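Local coordinates for gamma-glutamyltranspeptidase (Streptomyces lincolnensis, PDB 6J3A), which probably cleaves gamma-glutamyl bonds and transfers the gamma-glutamyl group, as an LmbA-like glutamyltranspeptidase homologue, at residues T481-S486 against D504-W509. Numbering follows the deposited sequence.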
loop_
_atom_site.group_PDB
_atom_site.type_symbol
_atom_site.label_atom_id
_atom_site.label_comp_id
_atom_site.label_asym_id
_atom_site.label_seq_id
_atom_site.Cartn_x
_atom_site.Cartn_y
_atom_site.Cartn_z
ATOM N N THR A 481 -25.874 16.386 -8.455
ATOM C CA THR A 481 -24.921 15.267 -8.580
ATOM C C THR A 481 -24.387 14.809 -7.217
ATOM O O THR A 481 -24.150 15.641 -6.328
ATOM C CB THR A 481 -23.779 15.628 -9.567
ATOM O OG1 THR A 481 -23.019 14.461 -9.885
ATOM C CG2 THR A 481 -22.852 16.713 -9.034
ATOM N N THR A 482 -24.224 13.492 -7.051
ATOM C CA THR A 482 -23.709 12.922 -5.785
ATOM C C THR A 482 -22.195 13.105 -5.585
ATOM O O THR A 482 -21.695 12.973 -4.468
ATOM C CB THR A 482 -24.038 11.425 -5.640
ATOM O OG1 THR A 482 -23.726 10.741 -6.859
ATOM C CG2 THR A 482 -25.504 11.245 -5.296
ATOM N N LEU A 483 -21.493 13.432 -6.667
ATOM C CA LEU A 483 -20.038 13.526 -6.695
ATOM C C LEU A 483 -19.568 14.722 -5.885
ATOM O O LEU A 483 -19.930 15.858 -6.184
ATOM C CB LEU A 483 -19.555 13.654 -8.140
ATOM C CG LEU A 483 -20.179 12.661 -9.141
ATOM C CD1 LEU A 483 -19.459 12.765 -10.477
ATOM C CD2 LEU A 483 -20.217 11.221 -8.615
ATOM N N THR A 484 -18.737 14.460 -4.880
ATOM C CA THR A 484 -18.437 15.451 -3.876
ATOM C C THR A 484 -17.073 15.255 -3.211
ATOM O O THR A 484 -16.975 14.729 -2.095
ATOM C CB THR A 484 -19.570 15.532 -2.831
ATOM O OG1 THR A 484 -19.198 16.463 -1.816
ATOM C CG2 THR A 484 -19.898 14.162 -2.212
ATOM N N PRO A 485 -16.007 15.724 -3.880
ATOM C CA PRO A 485 -14.691 15.708 -3.234
ATOM C C PRO A 485 -14.573 16.772 -2.139
ATOM O O PRO A 485 -15.427 17.659 -2.038
ATOM C CB PRO A 485 -13.719 15.999 -4.387
ATOM C CG PRO A 485 -14.524 16.726 -5.404
ATOM C CD PRO A 485 -15.971 16.366 -5.206
ATOM N N SER A 486 -13.506 16.686 -1.352
ATOM C CA SER A 486 -13.268 17.600 -0.231
ATOM C C SER A 486 -11.832 18.077 -0.201
ATOM O O SER A 486 -10.908 17.352 -0.596
ATOM C CB SER A 486 -13.555 16.917 1.107
ATOM O OG SER A 486 -14.824 16.288 1.109
ATOM N N ASP A 504 -25.121 8.315 -2.298
ATOM C CA ASP A 504 -25.708 9.060 -1.178
ATOM C C ASP A 504 -24.968 8.865 0.140
ATOM O O ASP A 504 -25.233 9.574 1.113
ATOM C CB ASP A 504 -27.186 8.696 -1.011
ATOM C CG ASP A 504 -28.021 9.149 -2.181
ATOM O OD1 ASP A 504 -27.858 10.302 -2.635
ATOM O OD2 ASP A 504 -28.834 8.343 -2.665
ATOM N N GLN A 505 -24.046 7.913 0.173
ATOM C CA GLN A 505 -23.170 7.734 1.325
ATOM C C GLN A 505 -21.908 8.618 1.297
ATOM O O GLN A 505 -21.275 8.779 2.342
ATOM C CB GLN A 505 -22.776 6.261 1.473
ATOM C CG GLN A 505 -23.946 5.309 1.710
ATOM C CD GLN A 505 -24.609 4.813 0.425
ATOM O OE1 GLN A 505 -24.098 3.921 -0.245
ATOM N NE2 GLN A 505 -25.762 5.382 0.092
ATOM N N GLN A 506 -21.561 9.196 0.138
ATOM C CA GLN A 506 -20.300 9.949 -0.041
ATOM C C GLN A 506 -20.015 10.980 1.051
ATOM O O GLN A 506 -18.968 10.923 1.699
ATOM C CB GLN A 506 -20.271 10.671 -1.391
ATOM C CG GLN A 506 -19.996 9.785 -2.589
ATOM C CD GLN A 506 -19.372 10.530 -3.757
ATOM O OE1 GLN A 506 -19.638 10.211 -4.922
ATOM N NE2 GLN A 506 -18.522 11.501 -3.459
ATOM N N ASP A 507 -20.942 11.920 1.235
ATOM C CA ASP A 507 -20.797 12.948 2.271
ATOM C C ASP A 507 -21.381 12.559 3.636
ATOM O O ASP A 507 -21.539 13.424 4.502
ATOM C CB ASP A 507 -21.396 14.288 1.817
ATOM C CG ASP A 507 -20.418 15.145 1.032
ATOM O OD1 ASP A 507 -19.184 15.004 1.193
ATOM O OD2 ASP A 507 -20.910 15.990 0.256
ATOM N N GLN A 508 -21.719 11.288 3.829
ATOM C CA GLN A 508 -21.925 10.752 5.173
ATOM C C GLN A 508 -20.584 10.189 5.643
ATOM O O GLN A 508 -20.048 10.540 6.707
ATOM C CB GLN A 508 -22.993 9.656 5.176
ATOM C CG GLN A 508 -24.314 10.045 4.528
ATOM C CD GLN A 508 -25.403 9.011 4.782
ATOM O OE1 GLN A 508 -25.687 8.667 5.938
ATOM N NE2 GLN A 508 -26.018 8.503 3.706
ATOM N N TRP A 509 -20.034 9.321 4.812
ATOM C CA TRP A 509 -18.780 8.662 5.112
ATOM C C TRP A 509 -17.659 9.672 5.302
ATOM O O TRP A 509 -16.870 9.549 6.235
ATOM C CB TRP A 509 -18.433 7.674 3.996
ATOM C CG TRP A 509 -19.275 6.420 3.979
ATOM C CD1 TRP A 509 -19.960 5.845 5.028
ATOM C CD2 TRP A 509 -19.465 5.556 2.859
ATOM N NE1 TRP A 509 -20.593 4.694 4.608
ATOM C CE2 TRP A 509 -20.295 4.486 3.286
ATOM C CE3 TRP A 509 -19.021 5.585 1.524
ATOM C CZ2 TRP A 509 -20.692 3.466 2.425
ATOM C CZ3 TRP A 509 -19.400 4.565 0.675
ATOM C CH2 TRP A 509 -20.236 3.520 1.126
#
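Thr-484 and Asp-507 approach from opposite sides, and the hydroxyl OG1 of Thr-484 donates to OD2 of Asp-507 at 2.7 Å. The donor reaches the syn side of that oxygen, 27° out of the carboxylate plane. With OG1 anti to the backbone N of Thr-484 (chi1 177°), the hydroxyl faces the acid while the methyl is left between N and the carbonyl carbon, where it packs against the helix: CG2 of Thr-484 lies 3.6 Å from CB of Gln-506. The Gln-506 side chain, extended beyond CG, runs antiparallel alongside that of Thr-484 and brings its CD to 3.4 Å from the carbonyl O of Thr-482. Nearer the start of the 504-509 segment, CG2 of Thr-482 rests 3.7 Å from OD1 of Asp-504; this OD1 forms a salt bridge with Arg-316, and OD2 is hydrogen-bonded to the backbone N of Ser-546. Lys-272 bonds to OG1 of Thr-484, OG of Ser-486 and O of Pro-485, and forms a salt bridge with OD1 of Asp-507. An asparagine in place of Asp-507 would probably leave Lys-272 without its carboxylate mate and weaken the grip on the threonine hydroxyl. All six touching residues are buried, and the contact joins the loop leading into strand 486-490 to the N-terminal part of helix 506-519, a loop-to-helix packing consistent with the layered alpha-beta-beta-alpha core of the Ntn-hydrolase fold.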